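Local structure of EmGH1 (Erythrobacter marinus, 5Z87) at residues V232-G237 with G276-H281; G308-D313 with G341-L346. The protein probably hydrolyses beta-glucosidic bonds, and perhaps related xyloside and arabinoside linkages, as a member of glycosyl hydrolase family 3. One frame throughout, in Å; residues are numbered along the deposited sequence.

Both contacts belong to the TIM-barrel-like N-terminal domain of family 3 and follow one another along the chain without nesting or crossing. Contact 1 closes first: the chain leaves strand 229-235, runs through helices 254-261 and 263-270, and returns as 276-281 beside 232-237. The chain then passes through helix 293-303 into 308-313, which opens contact 2, and comes back through helices 319-322 and 330-340 as 341-346. Strands 276-279 and 309-311 are sheet neighbours, joined by a probable hydrogen bond from Val-311 N to Leu-277 O, and the bridge from Val-311 to Ile-344 carries the wall on toward strand 345-346. Lys-233, His-234, His-281 and Asp-313 gather at one pocket, where a dithiothreitol, probably from the crystallisation liquor, is bound.

Contact 1: V232-G237 with G276-H281; sequences VKHFAG and GLMASH
Val-232 and Leu-277 pair in parallel as neighbouring strands of the TIM-barrel-like domain, 232-235 beside 276-279, their short axes 31° apart. Val-232 O accepts from Met-278 N at 2.8 Å, and Phe-235 N gives a nearly straight bond (173°) to Met-278 O, also 2.8 Å long. Between the Val-232/Leu-277 and Phe-235/Ala-279 bridges the register slips by one residue. This beta bulge takes in His-234, which follows a cis peptide bond.

Apolar packing is dense on the face carrying Val-232, Leu-277 and Phe-235. CG of Leu-277 stands anti to the backbone N (chi1 171°), which, with chi2, sets CD1 over one face of the Phe-235 ring, offset toward its rim and 4.0 Å from its centroid in a CH-pi contact, while CD2 presses on Phe-235 CB. Branched aliphatic and aromatic residues suit this side, because helices 263-270 and 293-303 cover it with Phe-265, Leu-295 and Leu-300.

Lys-233, His-234 and Met-278 point to the other side, a mix of polar and apolar groups, where the polar ends of the lysine and histidine reach a pocket. Lys-233 and Met-278 run side by side, CB to CB 3.7 Å, and the extended lysine chain carries NZ on to Phe-178 O and the bound dithiothreitol. Lys-233 CG lies over the centre of the His-234 ring, which Asp-183 holds at ND1, leaving NE2 to bond the same ligand; Met-278 SD approaches that ring obliquely.

Past the strands the pairing loosens: Ser-280 N reaches Phe-235 O in a weak, bent bond. A small serine fits here, its CB against the Phe-235 carbonyl and its OG bonded to Gly-282 N. Beyond it, a water bridges the segments, 2.6 Å from Ser-280 OG and donating to Ala-236 O at 3.2 Å.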
ATOM      1  N   VAL A 232       1.377  -6.833 -25.264  1.00 19.82           N
ATOM      2  CA  VAL A 232       1.186  -7.136 -23.851  1.00 19.64           C
ATOM      3  C   VAL A 232       1.295  -5.852 -23.036  1.00 22.55           C
ATOM      4  O   VAL A 232       2.152  -4.994 -23.298  1.00 18.47           O
ATOM      5  CB  VAL A 232       2.193  -8.203 -23.396  1.00 16.55           C
ATOM      6  CG1 VAL A 232       1.870  -9.529 -24.071  1.00 13.35           C
ATOM      7  CG2 VAL A 232       3.614  -7.773 -23.757  1.00 17.35           C
ATOM      8  N   LYS A 233       0.397  -5.694 -22.063  1.00 16.04           N
ATOM      9  CA  LYS A 233       0.256  -4.446 -21.330  1.00 14.96           C
ATOM     10  C   LYS A 233      -0.048  -4.781 -19.873  1.00 20.39           C
ATOM     11  O   LYS A 233      -0.441  -5.909 -19.563  1.00 17.94           O
ATOM     12  CB  LYS A 233      -0.840  -3.582 -21.962  1.00 16.77           C
ATOM     13  CG  LYS A 233      -2.214  -4.229 -21.920  1.00 20.89           C
ATOM     14  CD  LYS A 233      -3.268  -3.356 -22.558  1.00 20.85           C
ATOM     15  CE  LYS A 233      -4.672  -3.842 -22.172  1.00 24.94           C
ATOM     16  NZ  LYS A 233      -5.765  -3.248 -23.033  1.00 20.64           N
ATOM     17  N   HIS A 234       0.152  -3.820 -18.956  1.00 18.24           N
ATOM     18  CA  HIS A 234       0.749  -2.508 -19.183  1.00 17.49           C
ATOM     19  C   HIS A 234       2.109  -2.404 -18.492  1.00 19.38           C
ATOM     20  O   HIS A 234       2.177  -2.478 -17.271  1.00 17.37           O
ATOM     21  CB  HIS A 234      -0.172  -1.404 -18.671  1.00 17.88           C
ATOM     22  CG  HIS A 234      -1.600  -1.549 -19.094  1.00 17.94           C
ATOM     23  ND1 HIS A 234      -2.440  -2.511 -18.570  1.00 19.33           N
ATOM     24  CD2 HIS A 234      -2.347  -0.830 -19.968  1.00 16.79           C
ATOM     25  CE1 HIS A 234      -3.640  -2.382 -19.109  1.00 21.14           C
ATOM     26  NE2 HIS A 234      -3.612  -1.365 -19.954  1.00 20.92           N
ATOM     27  N   PHE A 235       3.167  -2.201 -19.287  1.00 14.98           N
ATOM     28  CA  PHE A 235       4.566  -2.301 -18.858  1.00 15.61           C
ATOM     29  C   PHE A 235       4.969  -1.078 -18.036  1.00 18.11           C
ATOM     30  O   PHE A 235       5.039   0.026 -18.582  1.00 19.08           O
ATOM     31  CB  PHE A 235       5.441  -2.397 -20.105  1.00 20.35           C
ATOM     32  CG  PHE A 235       6.779  -3.023 -19.888  1.00 13.92           C
ATOM     33  CD1 PHE A 235       6.887  -4.308 -19.388  1.00 12.43           C
ATOM     34  CD2 PHE A 235       7.935  -2.339 -20.245  1.00 17.28           C
ATOM     35  CE1 PHE A 235       8.134  -4.903 -19.219  1.00 13.14           C
ATOM     36  CE2 PHE A 235       9.187  -2.916 -20.078  1.00 14.62           C
ATOM     37  CZ  PHE A 235       9.293  -4.204 -19.572  1.00 14.69           C
ATOM     38  N   ALA A 236       5.246  -1.237 -16.737  1.00 17.27           N
ATOM     39  CA  ALA A 236       5.119  -2.454 -15.934  1.00 19.56           C
ATOM     40  C   ALA A 236       4.757  -2.001 -14.523  1.00 23.41           C
ATOM     41  O   ALA A 236       5.240  -0.956 -14.075  1.00 25.77           O
ATOM     42  CB  ALA A 236       6.418  -3.264 -15.919  1.00 19.06           C
ATOM     43  N   GLY A 237       3.919  -2.769 -13.828  1.00 19.68           N
ATOM     44  CA  GLY A 237       3.480  -2.426 -12.484  1.00 19.88           C
ATOM     45  C   GLY A 237       2.174  -1.662 -12.402  1.00 21.83           C
ATOM     46  O   GLY A 237       1.853  -1.124 -11.338  1.00 17.77           O
ATOM     47  N   GLY A 276       4.301  -6.999 -29.989  1.00 14.57           N
ATOM     48  CA  GLY A 276       4.108  -5.680 -29.436  1.00 18.77           C
ATOM     49  C   GLY A 276       4.083  -5.687 -27.912  1.00 20.51           C
ATOM     50  O   GLY A 276       3.998  -6.738 -27.259  1.00 21.52           O
ATOM     51  N   LEU A 277       4.151  -4.480 -27.354  1.00 22.87           N
ATOM     52  CA  LEU A 277       4.117  -4.250 -25.915  1.00 21.25           C
ATOM     53  C   LEU A 277       3.619  -2.834 -25.699  1.00 17.98           C
ATOM     54  O   LEU A 277       4.023  -1.925 -26.436  1.00 21.31           O
ATOM     55  CB  LEU A 277       5.501  -4.437 -25.284  1.00 19.72           C
ATOM     56  CG  LEU A 277       5.668  -4.031 -23.811  1.00 17.05           C
ATOM     57  CD1 LEU A 277       6.580  -5.028 -23.126  1.00 14.14           C
ATOM     58  CD2 LEU A 277       6.240  -2.626 -23.680  1.00 14.56           C
ATOM     59  N   MET A 278       2.749  -2.646 -24.702  1.00 16.49           N
ATOM     60  CA  MET A 278       2.242  -1.317 -24.350  1.00 17.43           C
ATOM     61  C   MET A 278       2.703  -0.913 -22.949  1.00 15.91           C
ATOM     62  O   MET A 278       2.726  -1.738 -22.033  1.00 17.93           O
ATOM     63  CB  MET A 278       0.711  -1.270 -24.426  1.00 17.46           C
ATOM     64  CG  MET A 278       0.098   0.071 -24.034  1.00 15.59           C
ATOM     65  SD  MET A 278      -1.713   0.004 -24.029  1.00 18.99           S
ATOM     66  CE  MET A 278      -2.084  -0.026 -25.774  1.00 18.60           C
ATOM     67  N   ALA A 279       3.066   0.359 -22.786  1.00 13.99           N
ATOM     68  CA  ALA A 279       3.575   0.882 -21.526  1.00 19.90           C
ATOM     69  C   ALA A 279       2.423   1.335 -20.630  1.00 22.76           C
ATOM     70  O   ALA A 279       1.268   1.417 -21.051  1.00 22.01           O
ATOM     71  CB  ALA A 279       4.547   2.040 -21.773  1.00 16.16           C
ATOM     72  N   SER A 280       2.760   1.674 -19.388  1.00 21.40           N
ATOM     73  CA  SER A 280       1.790   1.939 -18.333  1.00 16.18           C
ATOM     74  C   SER A 280       1.526   3.433 -18.128  1.00 19.00           C
ATOM     75  O   SER A 280       2.418   4.271 -18.282  1.00 23.65           O
ATOM     76  CB  SER A 280       2.285   1.312 -17.022  1.00 18.79           C
ATOM     77  OG  SER A 280       1.568   1.805 -15.902  1.00 23.65           O
ATOM     78  N   HIS A 281       0.281   3.749 -17.742  1.00 22.08           N
ATOM     79  CA  HIS A 281      -0.091   5.109 -17.341  1.00 20.46           C
ATOM     80  C   HIS A 281       0.844   5.672 -16.281  1.00 16.26           C
ATOM     81  O   HIS A 281       1.101   6.883 -16.238  1.00 19.22           O
ATOM     82  CB  HIS A 281      -1.505   5.136 -16.733  1.00 21.25           C
ATOM     83  CG  HIS A 281      -2.628   4.977 -17.710  1.00 20.70           C
ATOM     84  ND1 HIS A 281      -2.517   5.291 -19.048  1.00 23.49           N
ATOM     85  CD2 HIS A 281      -3.911   4.574 -17.524  1.00 23.65           C
ATOM     86  CE1 HIS A 281      -3.673   5.067 -19.647  1.00 24.84           C
ATOM     87  NE2 HIS A 281      -4.538   4.629 -18.747  1.00 23.00           N
TER
HETATM   88  O   HOH W   1       3.129   1.377 -13.804  1.00 21.96           O

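Contact 2: G308-D313 with G341-L346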
ATOM      1  N   GLY A 308      10.293  -6.233 -31.252  1.00 22.27           N
ATOM      2  CA  GLY A 308       9.019  -5.721 -31.707  1.00 15.55           C
ATOM      3  C   GLY A 308       8.867  -4.239 -31.429  1.00 21.73           C
ATOM      4  O   GLY A 308       9.843  -3.498 -31.288  1.00 20.42           O
ATOM      5  N   TYR A 309       7.612  -3.811 -31.338  1.00 16.53           N
ATOM      6  CA  TYR A 309       7.271  -2.415 -31.133  1.00 19.56           C
ATOM      7  C   TYR A 309       6.750  -2.181 -29.717  1.00 22.01           C
ATOM      8  O   TYR A 309       6.124  -3.051 -29.101  1.00 15.84           O
ATOM      9  CB  TYR A 309       6.219  -1.944 -32.156  1.00 21.06           C
ATOM     10  CG  TYR A 309       4.887  -2.645 -32.036  1.00 20.81           C
ATOM     11  CD1 TYR A 309       3.894  -2.164 -31.178  1.00 20.58           C
ATOM     12  CD2 TYR A 309       4.616  -3.788 -32.778  1.00 17.47           C
ATOM     13  CE1 TYR A 309       2.674  -2.802 -31.065  1.00 16.87           C
ATOM     14  CE2 TYR A 309       3.395  -4.443 -32.666  1.00 17.28           C
ATOM     15  CZ  TYR A 309       2.427  -3.943 -31.804  1.00 20.51           C
ATOM     16  OH  TYR A 309       1.216  -4.585 -31.673  1.00 21.20           O
ATOM     17  N   VAL A 310       7.024  -0.985 -29.212  1.00 21.84           N
ATOM     18  CA  VAL A 310       6.422  -0.475 -27.997  1.00 18.04           C
ATOM     19  C   VAL A 310       5.392   0.562 -28.411  1.00 18.08           C
ATOM     20  O   VAL A 310       5.729   1.562 -29.064  1.00 22.53           O
ATOM     21  CB  VAL A 310       7.470   0.127 -27.050  1.00 18.96           C
ATOM     22  CG1 VAL A 310       6.776   0.877 -25.920  1.00 18.25           C
ATOM     23  CG2 VAL A 310       8.371  -0.955 -26.503  1.00 13.62           C
ATOM     24  N   VAL A 311       4.145   0.327 -28.054  1.00 17.55           N
ATOM     25  CA  VAL A 311       3.076   1.288 -28.310  1.00 15.85           C
ATOM     26  C   VAL A 311       2.726   1.973 -26.996  1.00 19.39           C
ATOM     27  O   VAL A 311       2.773   1.360 -25.921  1.00 18.38           O
ATOM     28  CB  VAL A 311       1.842   0.618 -28.951  1.00 15.16           C
ATOM     29  CG1 VAL A 311       1.349  -0.563 -28.102  1.00 16.74           C
ATOM     30  CG2 VAL A 311       0.744   1.629 -29.187  1.00 13.09           C
ATOM     31  N   SER A 312       2.446   3.267 -27.072  1.00 18.72           N
ATOM     32  CA  SER A 312       1.996   3.975 -25.894  1.00 17.99           C
ATOM     33  C   SER A 312       0.566   3.575 -25.555  1.00 22.03           C
ATOM     34  O   SER A 312      -0.209   3.145 -26.416  1.00 17.53           O
ATOM     35  CB  SER A 312       2.058   5.484 -26.122  1.00 13.26           C
ATOM     36  OG  SER A 312       0.894   5.921 -26.806  1.00 15.73           O
ATOM     37  N   ASP A 313       0.215   3.729 -24.282  1.00 17.01           N
ATOM     38  CA  ASP A 313      -1.195   3.777 -23.934  1.00 17.09           C
ATOM     39  C   ASP A 313      -1.782   5.136 -24.343  1.00 20.47           C
ATOM     40  O   ASP A 313      -1.058   6.088 -24.664  1.00 18.47           O
ATOM     41  CB  ASP A 313      -1.379   3.500 -22.443  1.00 17.83           C
ATOM     42  CG  ASP A 313      -2.765   2.951 -22.113  1.00 24.48           C
ATOM     43  OD1 ASP A 313      -3.702   3.194 -22.905  1.00 27.46           O
ATOM     44  OD2 ASP A 313      -2.900   2.267 -21.076  1.00 22.43           O
ATOM     45  N   GLY A 341      12.144   4.742 -25.587  1.00 18.33           N
ATOM     46  CA  GLY A 341      11.889   3.520 -26.313  1.00 16.08           C
ATOM     47  C   GLY A 341      10.442   3.247 -26.678  1.00 19.82           C
ATOM     48  O   GLY A 341      10.102   2.105 -27.000  1.00 20.16           O
ATOM     49  N   VAL A 342       9.583   4.264 -26.626  1.00 18.92           N
ATOM     50  CA  VAL A 342       8.242   4.164 -27.196  1.00 23.44           C
ATOM     51  C   VAL A 342       8.337   4.395 -28.705  1.00 26.95           C
ATOM     52  O   VAL A 342       8.783   5.457 -29.151  1.00 23.35           O
ATOM     53  CB  VAL A 342       7.284   5.178 -26.558  1.00 19.23           C
ATOM     54  CG1 VAL A 342       5.910   5.047 -27.194  1.00 14.30           C
ATOM     55  CG2 VAL A 342       7.226   5.011 -25.031  1.00 17.47           C
ATOM     56  N   ASP A 343       7.883   3.416 -29.489  1.00 20.01           N
ATOM     57  CA  ASP A 343       8.033   3.443 -30.939  1.00 23.39           C
ATOM     58  C   ASP A 343       6.840   4.064 -31.652  1.00 24.80           C
ATOM     59  O   ASP A 343       7.028   4.773 -32.643  1.00 26.46           O
ATOM     60  CB  ASP A 343       8.256   2.023 -31.479  1.00 19.02           C
ATOM     61  CG  ASP A 343       9.473   1.365 -30.883  1.00 23.36           C
ATOM     62  OD1 ASP A 343      10.534   2.034 -30.838  1.00 27.49           O
ATOM     63  OD2 ASP A 343       9.373   0.189 -30.458  1.00 19.65           O
ATOM     64  N   ILE A 344       5.616   3.811 -31.189  1.00 22.34           N
ATOM     65  CA  ILE A 344       4.429   4.316 -31.860  1.00 17.66           C
ATOM     66  C   ILE A 344       3.475   4.886 -30.819  1.00 23.05           C
ATOM     67  O   ILE A 344       3.241   4.272 -29.773  1.00 22.47           O
ATOM     68  CB  ILE A 344       3.748   3.229 -32.723  1.00 18.27           C
ATOM     69  CG1 ILE A 344       2.447   3.756 -33.325  1.00 23.95           C
ATOM     70  CG2 ILE A 344       3.510   1.971 -31.937  1.00 17.26           C
ATOM     71  CD1 ILE A 344       1.985   2.977 -34.543  1.00 20.54           C
ATOM     72  N   GLU A 345       2.942   6.069 -31.101  1.00 21.73           N
ATOM     73  CA  GLU A 345       2.115   6.803 -30.164  1.00 18.83           C
ATOM     74  C   GLU A 345       0.642   6.553 -30.469  1.00 24.35           C
ATOM     75  O   GLU A 345       0.155   6.872 -31.557  1.00 20.79           O
ATOM     76  CB  GLU A 345       2.425   8.294 -30.222  1.00 19.93           C
ATOM     77  CG  GLU A 345       1.449   9.106 -29.432  1.00 19.62           C
ATOM     78  CD  GLU A 345       1.662  10.574 -29.621  1.00 24.75           C
ATOM     79  OE1 GLU A 345       1.613  11.315 -28.618  1.00 17.60           O
ATOM     80  OE2 GLU A 345       1.904  10.983 -30.776  1.00 26.78           O
ATOM     81  N   LEU A 346      -0.053   5.969 -29.506  1.00 26.13           N
ATOM     82  CA  LEU A 346      -1.498   5.803 -29.562  1.00 20.89           C
ATOM     83  C   LEU A 346      -2.126   7.093 -29.051  1.00 22.38           C
ATOM     84  O   LEU A 346      -2.117   7.370 -27.849  1.00 21.69           O
ATOM     85  CB  LEU A 346      -1.910   4.595 -28.731  1.00 17.12           C
ATOM     86  CG  LEU A 346      -3.403   4.419 -28.522  1.00 26.36           C
ATOM     87  CD1 LEU A 346      -4.096   4.119 -29.845  1.00 16.13           C
ATOM     88  CD2 LEU A 346      -3.627   3.295 -27.510  1.00 16.61           C
TER
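The barrel wall continues where strand 309-311 meets the chain emerging from helix 330-340, with Val-311 bridged to Ile-344. Gly-341 leaves that helix with positive phi, a conformation suited to glycine. Val-310 O receives two bonds, from Asp-343 N (2.9 Å) and, in the carbonyl plane, from Ile-344 N (3.1 Å). The Asp-343 side chain turns back beside its own backbone N (chi1 -59°), and OD2 takes Val-310 N at 2.9 Å on its anti side, 27° out of the carboxylate plane. An aspartate suits this buried spot, since Arg-301 and Arg-375 form salt bridges with it and would probably balance its charge.

Ser-312 N meets Ile-344 O almost end-on at 3.0 Å. Beta-branched Val-311 and Ile-344 lie side by side, CB to CG2 3.7 Å. Ser-312 OG accepts from Leu-346 N at 2.9 Å and donates to Asp-313 O from above its carbonyl plane, a bridge for which a short hydroxyl on CB is well placed. An alanine here would remove both bonds and is likely to leave Leu-346 N without its acceptor in a buried place.

Val-310 and Val-311 pack against Leu-277 and Met-278 of strand 276-279, and Glu-345 continues the backbone pairing to Leu-63. Helix 366-382 packs on Tyr-309 and Ile-344, touching both through Ile-376.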